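Local coordinates for SnoaL-like domain-containing protein (Sphaerobacter thermophilus, PDB 5TGN), which is of unknown function but carries a SnoaL-like domain of the NTF2 clan, a fold that commonly shelters a ligand pocket between its sheet and helices, at residues M4-I14 and W92-I101. Numbering follows the deposited sequence.
Sequences MAAIDLAREYI and WIFDVDGDRI
The axis of helix 6-14 passes 9.1 Å from that of strand 92-97, and their N-to-C directions differ by 132°, so the two run in roughly opposed senses; CA atoms are nearest for A6 with V96 and A10 with F94. At the center, A10 CB sits over one face of the F94 ring, 3.7 Å from its centroid, a CH-pi contact. The same phenylalanine turns its edge toward the face of Y13 in an offset edge-to-face pair, with centroids 5.5 Å apart and planes at 71°. With CG anti to the backbone N (chi1 173°), the Y13 ring is carried against F94 CE1 and CZ. Replacing F94 by an alanine removes both ring contacts and would probably leave A10 CB and the Y13 face opposite a gap under the helix. W92 completes the aromatic cluster, and I14 CD1 stands above its six-membered ring, 3.9 Å from the centroid. This is the N-terminal helix of the NTF2-like alpha+beta fold lying on its curved sheet; V74 and L76 of neighboring strand 73-81 also touch it. A glycerol, probably from the crystallisation liquor, lies about 4 Å from the W92 side chain and may mark a pocket. Toward the hairpin end, A6 CB meets V96 CG2 at 3.7 Å. L9 packs against the exit side of the type I' turn D97-R100, its CD1 touching V96 CG1 and lying 3.4 Å from D99 O, while L28 covers L9, Y13 and I101.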
HETATM    1  N   MSE A   4     -28.951   7.992  -7.295  1.00 69.01           N
HETATM    2  CA  MSE A   4     -28.545   6.658  -6.883  1.00 63.49           C
HETATM    3  C   MSE A   4     -28.401   6.536  -5.368  1.00 57.12           C
HETATM    4  O   MSE A   4     -27.868   7.434  -4.710  1.00 59.59           O
HETATM    5  CB  MSE A   4     -27.236   6.284  -7.557  1.00 65.23           C
HETATM    6  CG  MSE A   4     -27.382   5.802  -8.972  1.00 81.63           C
HETATM    7 SE   MSE A   4     -25.610   5.405  -9.677  1.00103.47          SE
HETATM    8  CE  MSE A   4     -25.311   7.073 -10.674  1.00107.32           C
ATOM      9  N   ALA A   5     -28.890   5.426  -4.818  1.00 50.26           N
ATOM     10  CA  ALA A   5     -28.701   5.148  -3.405  1.00 47.62           C
ATOM     11  C   ALA A   5     -27.254   4.717  -3.150  1.00 38.91           C
ATOM     12  O   ALA A   5     -26.487   4.428  -4.079  1.00 34.99           O
ATOM     13  CB  ALA A   5     -29.675   4.072  -2.932  1.00 41.37           C
ATOM     14  N   ALA A   6     -26.883   4.671  -1.869  1.00 34.40           N
ATOM     15  CA  ALA A   6     -25.500   4.364  -1.521  1.00 34.01           C
ATOM     16  C   ALA A   6     -25.090   2.991  -2.036  1.00 27.56           C
ATOM     17  O   ALA A   6     -23.977   2.827  -2.550  1.00 24.78           O
ATOM     18  CB  ALA A   6     -25.293   4.441  -0.010  1.00 31.09           C
ATOM     19  N   ILE A   7     -25.968   1.987  -1.897  1.00 28.62           N
ATOM     20  CA  ILE A   7     -25.604   0.657  -2.385  1.00 27.40           C
ATOM     21  C   ILE A   7     -25.436   0.668  -3.901  1.00 26.29           C
ATOM     22  O   ILE A   7     -24.563  -0.029  -4.434  1.00 26.33           O
ATOM     23  CB  ILE A   7     -26.628  -0.402  -1.922  1.00 29.25           C
ATOM     24  CG1 ILE A   7     -26.135  -1.805  -2.281  1.00 26.79           C
ATOM     25  CG2 ILE A   7     -28.036  -0.151  -2.513  1.00 32.75           C
ATOM     26  CD1 ILE A   7     -24.818  -2.200  -1.601  1.00 24.31           C
ATOM     27  N   ASP A   8     -26.239   1.472  -4.614  1.00 30.40           N
ATOM     28  CA  ASP A   8     -26.081   1.618  -6.061  1.00 29.35           C
ATOM     29  C   ASP A   8     -24.736   2.233  -6.417  1.00 27.18           C
ATOM     30  O   ASP A   8     -24.086   1.796  -7.374  1.00 27.07           O
ATOM     31  CB  ASP A   8     -27.194   2.490  -6.641  1.00 34.90           C
ATOM     32  CG  ASP A   8     -28.591   1.889  -6.435  1.00 44.07           C
ATOM     33  OD1 ASP A   8     -28.712   0.641  -6.359  1.00 40.29           O
ATOM     34  OD2 ASP A   8     -29.558   2.677  -6.354  1.00 48.17           O
ATOM     35  N   LEU A   9     -24.332   3.294  -5.695  1.00 26.39           N
ATOM     36  CA  LEU A   9     -23.033   3.910  -5.945  1.00 24.33           C
ATOM     37  C   LEU A   9     -21.912   2.902  -5.720  1.00 22.76           C
ATOM     38  O   LEU A   9     -20.970   2.813  -6.519  1.00 26.03           O
ATOM     39  CB  LEU A   9     -22.837   5.138  -5.045  1.00 25.10           C
ATOM     40  CG  LEU A   9     -23.729   6.349  -5.320  1.00 28.87           C
ATOM     41  CD1 LEU A   9     -23.620   7.391  -4.207  1.00 30.38           C
ATOM     42  CD2 LEU A   9     -23.392   6.969  -6.667  1.00 30.12           C
ATOM     43  N   ALA A  10     -21.998   2.134  -4.631  1.00 23.04           N
ATOM     44  CA  ALA A  10     -20.943   1.177  -4.318  1.00 17.97           C
ATOM     45  C   ALA A  10     -20.831   0.115  -5.410  1.00 19.74           C
ATOM     46  O   ALA A  10     -19.730  -0.185  -5.885  1.00 21.92           O
ATOM     47  CB  ALA A  10     -21.210   0.533  -2.952  1.00 19.74           C
ATOM     48  N   ARG A  11     -21.963  -0.478  -5.815  1.00 20.72           N
ATOM     49  CA  ARG A  11     -21.919  -1.496  -6.863  1.00 22.98           C
ATOM     50  C   ARG A  11     -21.403  -0.915  -8.178  1.00 25.55           C
ATOM     51  O   ARG A  11     -20.680  -1.588  -8.927  1.00 22.01           O
ATOM     52  CB  ARG A  11     -23.310  -2.107  -7.084  1.00 28.20           C
ATOM     53  CG  ARG A  11     -23.867  -2.981  -5.942  1.00 33.09           C
ATOM     54  CD  ARG A  11     -25.392  -3.181  -6.157  1.00 41.63           C
ATOM     55  NE  ARG A  11     -26.010  -3.959  -5.086  1.00 41.19           N
ATOM     56  CZ  ARG A  11     -27.302  -3.944  -4.791  1.00 42.97           C
ATOM     57  NH1 ARG A  11     -28.134  -3.179  -5.480  1.00 44.44           N
ATOM     58  NH2 ARG A  11     -27.757  -4.684  -3.788  1.00 43.84           N
ATOM     59  N   GLU A  12     -21.825   0.308  -8.513  1.00 22.02           N
ATOM     60  CA  GLU A  12     -21.357   0.920  -9.751  1.00 22.86           C
ATOM     61  C   GLU A  12     -19.861   1.212  -9.687  1.00 20.49           C
ATOM     62  O   GLU A  12     -19.166   1.122 -10.703  1.00 20.97           O
ATOM     63  CB  GLU A  12     -22.133   2.206 -10.048  1.00 25.01           C
ATOM     64  CG  GLU A  12     -21.791   2.802 -11.405  1.00 33.95           C
ATOM     65  CD  GLU A  12     -22.188   1.883 -12.561  1.00 40.05           C
ATOM     66  OE1 GLU A  12     -23.035   0.979 -12.354  1.00 42.46           O
ATOM     67  OE2 GLU A  12     -21.639   2.051 -13.671  1.00 41.23           O
ATOM     68  N   TYR A  13     -19.361   1.602  -8.514  1.00 18.79           N
ATOM     69  CA  TYR A  13     -17.925   1.814  -8.362  1.00 17.05           C
ATOM     70  C   TYR A  13     -17.169   0.547  -8.724  1.00 16.10           C
ATOM     71  O   TYR A  13     -16.260   0.567  -9.554  1.00 16.33           O
ATOM     72  CB  TYR A  13     -17.592   2.263  -6.928  1.00 15.22           C
ATOM     73  CG  TYR A  13     -16.080   2.328  -6.721  1.00 17.82           C
ATOM     74  CD1 TYR A  13     -15.366   3.491  -7.013  1.00 19.02           C
ATOM     75  CD2 TYR A  13     -15.360   1.202  -6.310  1.00 20.68           C
ATOM     76  CE1 TYR A  13     -13.976   3.543  -6.860  1.00 21.68           C
ATOM     77  CE2 TYR A  13     -13.970   1.250  -6.143  1.00 17.54           C
ATOM     78  CZ  TYR A  13     -13.296   2.419  -6.432  1.00 20.93           C
ATOM     79  OH  TYR A  13     -11.924   2.458  -6.301  1.00 23.10           O
ATOM     80  N   ILE A  14     -17.591  -0.590  -8.171  1.00 20.55           N
ATOM     81  CA  ILE A  14     -16.949  -1.857  -8.519  1.00 18.99           C
ATOM     82  C   ILE A  14     -17.057  -2.125 -10.017  1.00 21.68           C
ATOM     83  O   ILE A  14     -16.112  -2.607 -10.649  1.00 19.41           O
ATOM     84  CB  ILE A  14     -17.566  -3.013  -7.702  1.00 22.70           C
ATOM     85  CG1 ILE A  14     -17.397  -2.779  -6.204  1.00 20.62           C
ATOM     86  CG2 ILE A  14     -16.927  -4.375  -8.110  1.00 17.93           C
ATOM     87  CD1 ILE A  14     -15.894  -2.785  -5.743  1.00 19.64           C
ATOM     88  N   TRP A  92     -14.107  -2.506   0.968  1.00 16.21           N
ATOM     89  CA  TRP A  92     -14.379  -1.147   0.491  1.00 17.61           C
ATOM     90  C   TRP A  92     -15.410  -0.518   1.421  1.00 16.64           C
ATOM     91  O   TRP A  92     -16.514  -1.050   1.572  1.00 21.08           O
ATOM     92  CB  TRP A  92     -14.917  -1.157  -0.946  1.00 13.31           C
ATOM     93  CG  TRP A  92     -13.938  -1.596  -2.011  1.00 18.12           C
ATOM     94  CD1 TRP A  92     -13.109  -0.791  -2.767  1.00 16.83           C
ATOM     95  CD2 TRP A  92     -13.726  -2.937  -2.480  1.00 13.27           C
ATOM     96  NE1 TRP A  92     -12.382  -1.560  -3.652  1.00 16.16           N
ATOM     97  CE2 TRP A  92     -12.741  -2.879  -3.493  1.00 18.07           C
ATOM     98  CE3 TRP A  92     -14.275  -4.181  -2.139  1.00 17.06           C
ATOM     99  CZ2 TRP A  92     -12.293  -4.027  -4.174  1.00 22.01           C
ATOM    100  CZ3 TRP A  92     -13.829  -5.314  -2.807  1.00 26.57           C
ATOM    101  CH2 TRP A  92     -12.836  -5.227  -3.810  1.00 21.66           C
ATOM    102  N   ILE A  93     -15.070   0.603   2.045  1.00 16.20           N
ATOM    103  CA  ILE A  93     -16.005   1.295   2.943  1.00 16.77           C
ATOM    104  C   ILE A  93     -16.388   2.600   2.268  1.00 18.12           C
ATOM    105  O   ILE A  93     -15.534   3.471   2.108  1.00 16.58           O
ATOM    106  CB  ILE A  93     -15.398   1.565   4.328  1.00 13.74           C
ATOM    107  CG1 ILE A  93     -14.894   0.255   4.965  1.00 18.86           C
ATOM    108  CG2 ILE A  93     -16.424   2.299   5.251  1.00 15.94           C
ATOM    109  CD1 ILE A  93     -14.091   0.487   6.273  1.00 23.95           C
ATOM    110  N   PHE A  94     -17.663   2.748   1.879  1.00 19.77           N
ATOM    111  CA  PHE A  94     -18.157   3.936   1.180  1.00 18.91           C
ATOM    112  C   PHE A  94     -18.950   4.802   2.156  1.00 22.00           C
ATOM    113  O   PHE A  94     -19.925   4.323   2.753  1.00 20.86           O
ATOM    114  CB  PHE A  94     -19.087   3.564   0.020  1.00 19.99           C
ATOM    115  CG  PHE A  94     -18.460   2.762  -1.060  1.00 18.55           C
ATOM    116  CD1 PHE A  94     -18.002   3.383  -2.227  1.00 17.51           C
ATOM    117  CD2 PHE A  94     -18.378   1.378  -0.961  1.00 17.57           C
ATOM    118  CE1 PHE A  94     -17.438   2.625  -3.269  1.00 19.93           C
ATOM    119  CE2 PHE A  94     -17.789   0.615  -1.982  1.00 14.15           C
ATOM    120  CZ  PHE A  94     -17.320   1.225  -3.124  1.00 18.87           C
ATOM    121  N   ASP A  95     -18.550   6.069   2.312  1.00 23.06           N
ATOM    122  CA  ASP A  95     -19.377   7.081   2.982  1.00 22.99           C
ATOM    123  C   ASP A  95     -20.047   7.938   1.912  1.00 25.89           C
ATOM    124  O   ASP A  95     -19.361   8.522   1.064  1.00 22.44           O
ATOM    125  CB  ASP A  95     -18.540   7.963   3.924  1.00 22.58           C
ATOM    126  CG  ASP A  95     -17.809   7.147   4.995  1.00 31.15           C
ATOM    127  OD1 ASP A  95     -18.495   6.445   5.774  1.00 31.89           O
ATOM    128  OD2 ASP A  95     -16.552   7.179   5.047  1.00 27.53           O
ATOM    129  N   VAL A  96     -21.378   8.030   1.966  1.00 22.41           N
ATOM    130  CA  VAL A  96     -22.183   8.628   0.904  1.00 22.56           C
ATOM    131  C   VAL A  96     -22.981   9.784   1.485  1.00 29.91           C
ATOM    132  O   VAL A  96     -23.497   9.695   2.605  1.00 28.67           O
ATOM    133  CB  VAL A  96     -23.117   7.580   0.258  1.00 23.21           C
ATOM    134  CG1 VAL A  96     -24.161   8.235  -0.680  1.00 28.77           C
ATOM    135  CG2 VAL A  96     -22.284   6.495  -0.428  1.00 25.40           C
ATOM    136  N   ASP A  97     -23.068  10.875   0.726  1.00 28.15           N
ATOM    137  CA  ASP A  97     -23.943  11.977   1.086  1.00 36.64           C
ATOM    138  C   ASP A  97     -24.418  12.658  -0.190  1.00 39.89           C
ATOM    139  O   ASP A  97     -23.648  12.821  -1.138  1.00 37.36           O
ATOM    140  CB  ASP A  97     -23.238  12.980   2.011  1.00 46.52           C
ATOM    141  CG  ASP A  97     -24.228  13.843   2.800  1.00 60.93           C
ATOM    142  OD1 ASP A  97     -25.420  13.478   2.875  1.00 63.26           O
ATOM    143  OD2 ASP A  97     -23.818  14.885   3.357  1.00 70.69           O
ATOM    144  N   GLY A  98     -25.689  13.045  -0.211  1.00 45.19           N
ATOM    145  CA  GLY A  98     -26.209  13.768  -1.361  1.00 52.28           C
ATOM    146  C   GLY A  98     -26.024  13.025  -2.668  1.00 50.63           C
ATOM    147  O   GLY A  98     -25.670  13.638  -3.684  1.00 55.66           O
ATOM    148  N   ASP A  99     -26.243  11.707  -2.652  1.00 39.90           N
ATOM    149  CA  ASP A  99     -26.149  10.786  -3.791  1.00 37.78           C
ATOM    150  C   ASP A  99     -24.762  10.759  -4.456  1.00 34.37           C
ATOM    151  O   ASP A  99     -24.635  10.324  -5.601  1.00 30.93           O
ATOM    152  CB  ASP A  99     -27.272  11.025  -4.831  1.00 51.72           C
ATOM    153  CG  ASP A  99     -27.171  12.353  -5.560  1.00 67.82           C
ATOM    154  OD1 ASP A  99     -26.142  12.612  -6.219  1.00 71.60           O
ATOM    155  OD2 ASP A  99     -28.140  13.146  -5.481  1.00 77.86           O
ATOM    156  N   ARG A 100     -23.696  11.130  -3.753  1.00 27.51           N
ATOM    157  CA  ARG A 100     -22.341  10.862  -4.228  1.00 24.88           C
ATOM    158  C   ARG A 100     -21.504  10.295  -3.099  1.00 22.31           C
ATOM    159  O   ARG A 100     -21.850  10.423  -1.928  1.00 27.77           O
ATOM    160  CB  ARG A 100     -21.658  12.112  -4.792  1.00 26.61           C
ATOM    161  CG  ARG A 100     -22.298  12.599  -6.080  1.00 30.65           C
ATOM    162  CD  ARG A 100     -21.573  13.782  -6.687  1.00 48.31           C
ATOM    163  NE  ARG A 100     -22.107  14.114  -8.007  1.00 52.77           N
ATOM    164  CZ  ARG A 100     -21.477  13.863  -9.147  1.00 49.82           C
ATOM    165  NH1 ARG A 100     -20.280  13.303  -9.124  1.00 47.96           N
ATOM    166  NH2 ARG A 100     -22.037  14.200 -10.306  1.00 50.17           N
ATOM    167  N   ILE A 101     -20.379   9.688  -3.469  1.00 19.90           N
ATOM    168  CA  ILE A 101     -19.406   9.179  -2.500  1.00 17.84           C
ATOM    169  C   ILE A 101     -18.573  10.334  -1.967  1.00 22.59           C
ATOM    170  O   ILE A 101     -17.918  11.055  -2.733  1.00 19.88           O
ATOM    171  CB  ILE A 101     -18.502   8.102  -3.122  1.00 17.16           C
ATOM    172  CG1 ILE A 101     -19.344   6.972  -3.733  1.00 17.84           C
ATOM    173  CG2 ILE A 101     -17.584   7.531  -2.056  1.00 13.99           C
ATOM    174  CD1 ILE A 101     -18.551   6.077  -4.760  1.00 19.85           C
TER